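Local coordinates for translation initiation factor eIF2 assembly protein (Schizosaccharomyces pombe, PDB 4ZGP) that acts as an ATP-dependent chaperone that binds the gamma subunit of eIF2 and lets it assemble with the alpha and beta subunits, at residues C32-P46 / D252-P264. Sequence-based numbering, arbitrary orientation.
Sequences CQFSSWYSLFRKLTP and DRAWLIDINPFYP. With ADP (adenosine-5'-diphosphate), chain C.
Trp37 of helix 34-40 packs on Ile259 and Leu256 of strand 253-261, an outermost strand of the mixed sheet that forms one wall of the ADP cleft of this ATP-grasp fold. The backbones come closest near either end of segment 32-46. At one end two direct bonds join Leu44 and Thr45 to Leu256: Leu256 N donates to Leu44 O (2.9 Å, N-H...O angle 150°), and Thr45 OG1 donates to Leu256 O over 2.8 Å, its hydroxyl tilted out of that carbonyl plane. In Thr45, OG1 anti to the backbone N (chi1 -172°) places the hydroxyl at this oxygen; with the Leu44 bond, both polar backbone atoms of Leu256 have partners. At the other end a water donates to Cys32 O and Ile259 O, although it has more acceptors in reach than protons. Between them the Trp37 five-membered ring receives Ile259 CB over its face, 4.2 Å from the centroid and 9° off the normal, while CZ3 meets Leu256 CD2, a methyl shared with Phe41. Trp37 NE1 donates to a second water (3.2 Å), which is placed to donate to Asp258 OD1, though it too has acceptors to spare. OD1 also forms a salt bridge with Lys115 and takes a weak bond from Ile259 N; OD2 takes a weak bond from Asn260 ND2 and lies 2.6 Å from ADP O1B. Asp258 and Asn260 are ATP-binding residues, inferred to bind magnesium as well. A leucine in place of Trp37 would probably leave that water without its indole donor and Ile259 without the ring face it packs on. Ile257 and Asp258 form a classic beta bulge opposite Asp246 of strand 243-250. Beside it, Pro46 CG rests 3.9 Å from Ile257 CD1, while Ile257 CG2 reaches ADP O1A at 3.4 Å.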
loop_
_atom_site.group_PDB
_atom_site.type_symbol
_atom_site.label_atom_id
_atom_site.label_comp_id
_atom_site.label_asym_id
_atom_site.label_seq_id
_atom_site.Cartn_x
_atom_site.Cartn_y
_atom_site.Cartn_z
ATOM N N CYS A 32 -3.977 7.391 -5.974
ATOM C CA CYS A 32 -3.384 6.257 -5.272
ATOM C C CYS A 32 -4.184 5.814 -4.056
ATOM O O CYS A 32 -3.769 4.872 -3.369
ATOM C CB CYS A 32 -1.947 6.589 -4.833
ATOM S SG CYS A 32 -0.833 6.517 -6.253
ATOM N N GLN A 33 -5.296 6.483 -3.768
ATOM C CA GLN A 33 -6.154 6.003 -2.681
ATOM C C GLN A 33 -6.619 4.594 -2.982
ATOM O O GLN A 33 -6.926 4.273 -4.133
ATOM C CB GLN A 33 -7.387 6.890 -2.498
ATOM C CG GLN A 33 -7.169 8.342 -2.146
ATOM C CD GLN A 33 -8.494 9.110 -2.241
ATOM O OE1 GLN A 33 -9.186 9.281 -1.251
ATOM N NE2 GLN A 33 -8.855 9.527 -3.450
ATOM N N PHE A 34 -6.711 3.750 -1.952
ATOM C CA PHE A 34 -7.128 2.364 -2.156
ATOM C C PHE A 34 -8.451 2.262 -2.929
ATOM O O PHE A 34 -8.569 1.496 -3.880
ATOM C CB PHE A 34 -7.276 1.642 -0.800
ATOM C CG PHE A 34 -7.423 0.169 -0.930
ATOM C CD1 PHE A 34 -6.300 -0.653 -0.933
ATOM C CD2 PHE A 34 -8.679 -0.404 -1.035
ATOM C CE1 PHE A 34 -6.430 -2.021 -1.059
ATOM C CE2 PHE A 34 -8.815 -1.774 -1.171
ATOM C CZ PHE A 34 -7.702 -2.581 -1.184
ATOM N N SER A 35 -9.436 3.044 -2.518
ATOM C CA SER A 35 -10.729 2.994 -3.193
ATOM C C SER A 35 -10.606 3.363 -4.677
ATOM O O SER A 35 -11.360 2.870 -5.498
ATOM C CB SER A 35 -11.736 3.922 -2.518
ATOM O OG SER A 35 -11.266 5.253 -2.447
ATOM N N SER A 36 -9.645 4.212 -5.023
ATOM C CA SER A 36 -9.525 4.618 -6.417
ATOM C C SER A 36 -8.964 3.503 -7.292
ATOM O O SER A 36 -9.359 3.364 -8.436
ATOM C CB SER A 36 -8.659 5.882 -6.549
ATOM O OG SER A 36 -9.260 6.976 -5.876
ATOM N N TRP A 37 -8.044 2.696 -6.792
ATOM C CA TRP A 37 -7.481 1.711 -7.701
ATOM C C TRP A 37 -8.025 0.313 -7.477
ATOM O O TRP A 37 -7.961 -0.532 -8.379
ATOM C CB TRP A 37 -5.946 1.730 -7.634
ATOM C CG TRP A 37 -5.313 1.425 -6.303
ATOM C CD1 TRP A 37 -4.843 2.327 -5.392
ATOM C CD2 TRP A 37 -5.057 0.132 -5.751
ATOM N NE1 TRP A 37 -4.326 1.680 -4.308
ATOM C CE2 TRP A 37 -4.439 0.329 -4.495
ATOM C CE3 TRP A 37 -5.312 -1.174 -6.181
ATOM C CZ2 TRP A 37 -4.073 -0.726 -3.663
ATOM C CZ3 TRP A 37 -4.933 -2.228 -5.353
ATOM C CH2 TRP A 37 -4.326 -1.992 -4.107
ATOM N N TYR A 38 -8.589 0.064 -6.300
ATOM C CA TYR A 38 -9.133 -1.270 -6.014
ATOM C C TYR A 38 -10.252 -1.568 -7.004
ATOM O O TYR A 38 -10.351 -2.670 -7.524
ATOM C CB TYR A 38 -9.655 -1.385 -4.577
ATOM C CG TYR A 38 -10.228 -2.756 -4.284
ATOM C CD1 TYR A 38 -9.392 -3.852 -4.118
ATOM C CD2 TYR A 38 -11.602 -2.961 -4.205
ATOM C CE1 TYR A 38 -9.914 -5.116 -3.861
ATOM C CE2 TYR A 38 -12.125 -4.224 -3.957
ATOM C CZ TYR A 38 -11.272 -5.296 -3.790
ATOM O OH TYR A 38 -11.763 -6.566 -3.534
ATOM N N SER A 39 -11.063 -0.540 -7.250
ATOM C CA SER A 39 -12.117 -0.519 -8.258
ATOM C C SER A 39 -11.608 -0.904 -9.642
ATOM O O SER A 39 -12.153 -1.794 -10.288
ATOM C CB SER A 39 -12.726 0.882 -8.308
ATOM O OG SER A 39 -11.681 1.841 -8.142
ATOM N N LEU A 40 -10.546 -0.233 -10.080
ATOM C CA LEU A 40 -9.889 -0.570 -11.342
ATOM C C LEU A 40 -9.405 -2.002 -11.462
ATOM O O LEU A 40 -9.524 -2.609 -12.520
ATOM C CB LEU A 40 -8.674 0.338 -11.562
ATOM C CG LEU A 40 -8.933 1.826 -11.711
ATOM C CD1 LEU A 40 -7.601 2.569 -11.941
ATOM C CD2 LEU A 40 -9.917 2.058 -12.880
ATOM N N PHE A 41 -8.808 -2.508 -10.386
ATOM C CA PHE A 41 -7.975 -3.690 -10.461
ATOM C C PHE A 41 -8.456 -4.822 -9.550
ATOM O O PHE A 41 -7.660 -5.639 -9.105
ATOM C CB PHE A 41 -6.521 -3.288 -10.117
ATOM C CG PHE A 41 -5.991 -2.217 -11.034
ATOM C CD1 PHE A 41 -6.172 -2.343 -12.386
ATOM C CD2 PHE A 41 -5.382 -1.086 -10.535
ATOM C CE1 PHE A 41 -5.724 -1.358 -13.276
ATOM C CE2 PHE A 41 -4.913 -0.103 -11.404
ATOM C CZ PHE A 41 -5.093 -0.246 -12.773
ATOM N N ARG A 42 -9.767 -4.869 -9.305
ATOM C CA ARG A 42 -10.352 -5.865 -8.412
ATOM C C ARG A 42 -9.960 -7.288 -8.786
ATOM O O ARG A 42 -9.701 -8.109 -7.917
ATOM C CB ARG A 42 -11.887 -5.722 -8.408
ATOM C CG ARG A 42 -12.624 -6.676 -7.460
ATOM C CD ARG A 42 -14.141 -6.556 -7.650
ATOM N NE ARG A 42 -14.551 -5.155 -7.706
ATOM C CZ ARG A 42 -15.057 -4.470 -6.683
ATOM N NH1 ARG A 42 -15.246 -5.057 -5.505
ATOM N NH2 ARG A 42 -15.386 -3.196 -6.842
ATOM N N LYS A 43 -9.876 -7.578 -10.077
ATOM C CA LYS A 43 -9.540 -8.927 -10.527
ATOM C C LYS A 43 -8.059 -9.302 -10.328
ATOM O O LYS A 43 -7.685 -10.466 -10.489
ATOM C CB LYS A 43 -9.903 -9.089 -12.004
ATOM C CG LYS A 43 -11.407 -8.951 -12.305
ATOM C CD LYS A 43 -11.654 -8.716 -13.793
ATOM C CE LYS A 43 -13.078 -8.210 -14.039
ATOM N NZ LYS A 43 -13.296 -7.832 -15.463
ATOM N N LEU A 44 -7.227 -8.323 -9.982
ATOM C CA LEU A 44 -5.774 -8.538 -9.899
ATOM C C LEU A 44 -5.235 -8.498 -8.477
ATOM O O LEU A 44 -4.057 -8.757 -8.244
ATOM C CB LEU A 44 -5.043 -7.470 -10.731
ATOM C CG LEU A 44 -5.569 -7.221 -12.148
ATOM C CD1 LEU A 44 -4.942 -5.949 -12.710
ATOM C CD2 LEU A 44 -5.258 -8.390 -13.058
ATOM N N THR A 45 -6.099 -8.198 -7.520
ATOM C CA THR A 45 -5.649 -7.810 -6.193
ATOM C C THR A 45 -6.415 -8.625 -5.160
ATOM O O THR A 45 -7.558 -9.027 -5.401
ATOM C CB THR A 45 -5.840 -6.268 -5.969
ATOM O OG1 THR A 45 -5.233 -5.851 -4.739
ATOM C CG2 THR A 45 -7.300 -5.925 -5.936
ATOM N N PRO A 46 -5.778 -8.922 -4.029
ATOM C CA PRO A 46 -6.488 -9.764 -3.056
ATOM C C PRO A 46 -7.754 -9.106 -2.532
ATOM O O PRO A 46 -7.861 -7.878 -2.445
ATOM C CB PRO A 46 -5.457 -9.953 -1.946
ATOM C CG PRO A 46 -4.116 -9.793 -2.648
ATOM C CD PRO A 46 -4.384 -8.670 -3.621
ATOM N N ASP A 252 3.450 -18.749 -9.701
ATOM C CA ASP A 252 3.342 -18.263 -11.079
ATOM C C ASP A 252 2.170 -17.316 -11.296
ATOM O O ASP A 252 1.707 -17.143 -12.424
ATOM C CB ASP A 252 3.237 -19.434 -12.066
ATOM C CG ASP A 252 4.555 -20.141 -12.260
ATOM O OD1 ASP A 252 5.610 -19.473 -12.150
ATOM O OD2 ASP A 252 4.538 -21.364 -12.525
ATOM N N ARG A 253 1.704 -16.707 -10.213
ATOM C CA ARG A 253 0.619 -15.743 -10.277
ATOM C C ARG A 253 1.019 -14.463 -9.559
ATOM O O ARG A 253 1.436 -14.495 -8.393
ATOM C CB ARG A 253 -0.651 -16.313 -9.651
ATOM C CG ARG A 253 -1.850 -15.388 -9.748
ATOM C CD ARG A 253 -3.124 -16.113 -9.330
ATOM N NE ARG A 253 -4.304 -15.270 -9.489
ATOM C CZ ARG A 253 -5.546 -15.660 -9.219
ATOM N NH1 ARG A 253 -5.779 -16.892 -8.772
ATOM N NH2 ARG A 253 -6.555 -14.817 -9.397
ATOM N N ALA A 254 0.869 -13.341 -10.251
ATOM C CA ALA A 254 1.208 -12.047 -9.683
ATOM C C ALA A 254 -0.055 -11.399 -9.135
ATOM O O ALA A 254 -1.113 -11.428 -9.773
ATOM C CB ALA A 254 1.877 -11.158 -10.733
ATOM N N TRP A 255 0.046 -10.872 -7.922
ATOM C CA TRP A 255 -1.040 -10.146 -7.301
ATOM C C TRP A 255 -0.628 -8.711 -7.085
ATOM O O TRP A 255 0.406 -8.462 -6.486
ATOM C CB TRP A 255 -1.393 -10.750 -5.946
ATOM C CG TRP A 255 -1.838 -12.145 -6.032
ATOM C CD1 TRP A 255 -1.048 -13.260 -6.104
ATOM C CD2 TRP A 255 -3.189 -12.599 -6.057
ATOM N NE1 TRP A 255 -1.833 -14.385 -6.188
ATOM C CE2 TRP A 255 -3.152 -14.009 -6.144
ATOM C CE3 TRP A 255 -4.432 -11.951 -6.005
ATOM C CZ2 TRP A 255 -4.315 -14.785 -6.187
ATOM C CZ3 TRP A 255 -5.585 -12.724 -6.041
ATOM C CH2 TRP A 255 -5.516 -14.127 -6.135
ATOM N N LEU A 256 -1.455 -7.771 -7.521
ATOM C CA LEU A 256 -1.221 -6.366 -7.183
ATOM C C LEU A 256 -1.488 -6.117 -5.704
ATOM O O LEU A 256 -2.555 -6.444 -5.212
ATOM C CB LEU A 256 -2.119 -5.470 -8.049
ATOM C CG LEU A 256 -2.053 -3.973 -7.753
ATOM C CD1 LEU A 256 -0.693 -3.400 -8.194
ATOM C CD2 LEU A 256 -3.183 -3.244 -8.488
ATOM N N ILE A 257 -0.541 -5.526 -4.983
ATOM C CA ILE A 257 -0.733 -5.304 -3.551
ATOM C C ILE A 257 -0.993 -3.838 -3.220
ATOM O O ILE A 257 -1.817 -3.520 -2.365
ATOM C CB ILE A 257 0.492 -5.818 -2.745
ATOM C CG1 ILE A 257 0.674 -7.321 -2.984
ATOM C CG2 ILE A 257 0.358 -5.503 -1.259
ATOM C CD1 ILE A 257 -0.524 -8.170 -2.516
ATOM N N ASP A 258 -0.314 -2.925 -3.916
ATOM C CA ASP A 258 -0.514 -1.513 -3.610
ATOM C C ASP A 258 -0.016 -0.682 -4.782
ATOM O O ASP A 258 0.744 -1.172 -5.609
ATOM C CB ASP A 258 0.228 -1.118 -2.324
ATOM C CG ASP A 258 -0.329 0.158 -1.675
ATOM O OD1 ASP A 258 -1.399 0.663 -2.067
ATOM O OD2 ASP A 258 0.311 0.653 -0.737
ATOM N N ILE A 259 -0.479 0.557 -4.839
ATOM C CA ILE A 259 0.009 1.523 -5.824
ATOM C C ILE A 259 0.321 2.802 -5.047
ATOM O O ILE A 259 -0.481 3.262 -4.236
ATOM C CB ILE A 259 -1.017 1.784 -6.976
ATOM C CG1 ILE A 259 -1.310 0.494 -7.766
ATOM C CG2 ILE A 259 -0.462 2.858 -7.952
ATOM C CD1 ILE A 259 -2.245 0.665 -8.961
ATOM N N ASN A 260 1.499 3.373 -5.280
ATOM C CA ASN A 260 1.944 4.560 -4.570
ATOM C C ASN A 260 2.497 5.617 -5.529
ATOM O O ASN A 260 2.841 5.281 -6.647
ATOM C CB ASN A 260 3.024 4.187 -3.569
ATOM C CG ASN A 260 2.466 3.439 -2.390
ATOM O OD1 ASN A 260 1.702 3.993 -1.614
ATOM N ND2 ASN A 260 2.844 2.182 -2.250
ATOM N N PRO A 261 2.582 6.885 -5.088
ATOM C CA PRO A 261 3.097 7.904 -6.030
ATOM C C PRO A 261 4.566 7.726 -6.402
ATOM O O PRO A 261 5.350 7.170 -5.644
ATOM C CB PRO A 261 2.899 9.215 -5.257
ATOM C CG PRO A 261 1.772 8.930 -4.315
ATOM C CD PRO A 261 2.042 7.513 -3.866
ATOM N N PHE A 262 4.928 8.189 -7.595
ATOM C CA PHE A 262 6.330 8.209 -8.036
ATOM C C PHE A 262 6.952 9.453 -7.418
ATOM O O PHE A 262 6.999 10.512 -8.039
ATOM C CB PHE A 262 6.411 8.233 -9.564
ATOM C CG PHE A 262 7.784 7.962 -10.123
ATOM C CD1 PHE A 262 8.216 6.660 -10.350
ATOM C CD2 PHE A 262 8.621 9.016 -10.472
ATOM C CE1 PHE A 262 9.469 6.400 -10.886
ATOM C CE2 PHE A 262 9.882 8.766 -11.017
ATOM C CZ PHE A 262 10.312 7.464 -11.213
ATOM N N TYR A 263 7.384 9.316 -6.174
ATOM C CA TYR A 263 7.804 10.458 -5.364
ATOM C C TYR A 263 8.563 9.938 -4.148
ATOM O O TYR A 263 8.229 8.876 -3.625
ATOM C CB TYR A 263 6.583 11.279 -4.958
ATOM C CG TYR A 263 6.936 12.597 -4.320
ATOM C CD1 TYR A 263 7.406 13.656 -5.095
ATOM C CD2 TYR A 263 6.815 12.782 -2.956
ATOM C CE1 TYR A 263 7.744 14.875 -4.520
ATOM C CE2 TYR A 263 7.155 13.999 -2.367
ATOM C CZ TYR A 263 7.624 15.034 -3.161
ATOM O OH TYR A 263 7.956 16.247 -2.599
ATOM N N PRO A 264 9.605 10.667 -3.694
ATOM C CA PRO A 264 10.501 10.104 -2.675
ATOM C C PRO A 264 9.859 9.694 -1.356
ATOM O O PRO A 264 10.508 8.958 -0.626
ATOM C CB PRO A 264 11.517 11.235 -2.449
ATOM C CG PRO A 264 11.607 11.886 -3.785
ATOM C CD PRO A 264 10.174 11.892 -4.289
HETATM P PB ADP C . 2.626 -0.371 1.817
HETATM O O1B ADP C . 2.521 -0.245 0.305
HETATM O O2B ADP C . 2.121 0.846 2.572
HETATM O O3B ADP C . 3.969 -0.943 2.224
HETATM P PA ADP C . 1.165 -2.859 1.545
HETATM O O1A ADP C . 1.948 -2.931 0.258
HETATM O O2A ADP C . -0.347 -3.003 1.592
HETATM O O3A ADP C . 1.520 -1.467 2.288
HETATM O "O5'" ADP C . 1.783 -3.979 2.515
HETATM C "C5'" ADP C . 2.678 -3.668 3.583
HETATM C "C4'" ADP C . 3.204 -5.014 4.051
HETATM O "O4'" ADP C . 2.188 -5.683 4.799
HETATM C "C3'" ADP C . 3.521 -5.905 2.860
HETATM O "O3'" ADP C . 4.925 -5.915 2.583
HETATM C "C2'" ADP C . 3.023 -7.280 3.250
HETATM O "O2'" ADP C . 4.098 -8.109 3.701
HETATM C "C1'" ADP C . 2.063 -7.052 4.400
HETATM N N9 ADP C . 0.690 -7.281 3.886
HETATM C C8 ADP C . -0.014 -6.412 3.128
HETATM N N7 ADP C . -1.238 -6.921 2.818
HETATM C C5 ADP C . -1.328 -8.144 3.389
HETATM C C6 ADP C . -2.356 -9.209 3.462
HETATM N N6 ADP C . -3.548 -9.035 2.834
HETATM N N1 ADP C . -2.061 -10.336 4.163
HETATM C C2 ADP C . -0.870 -10.475 4.785
HETATM N N3 ADP C . 0.111 -9.547 4.762
HETATM C C4 ADP C . -0.057 -8.376 4.093
HETATM O O HOH W 1 -1.398 4.205 -1.814
HETATM O O HOH W 2 -3.682 2.338 -1.238
HETATM O O HOH W 3 -6.313 -12.163 -9.019
#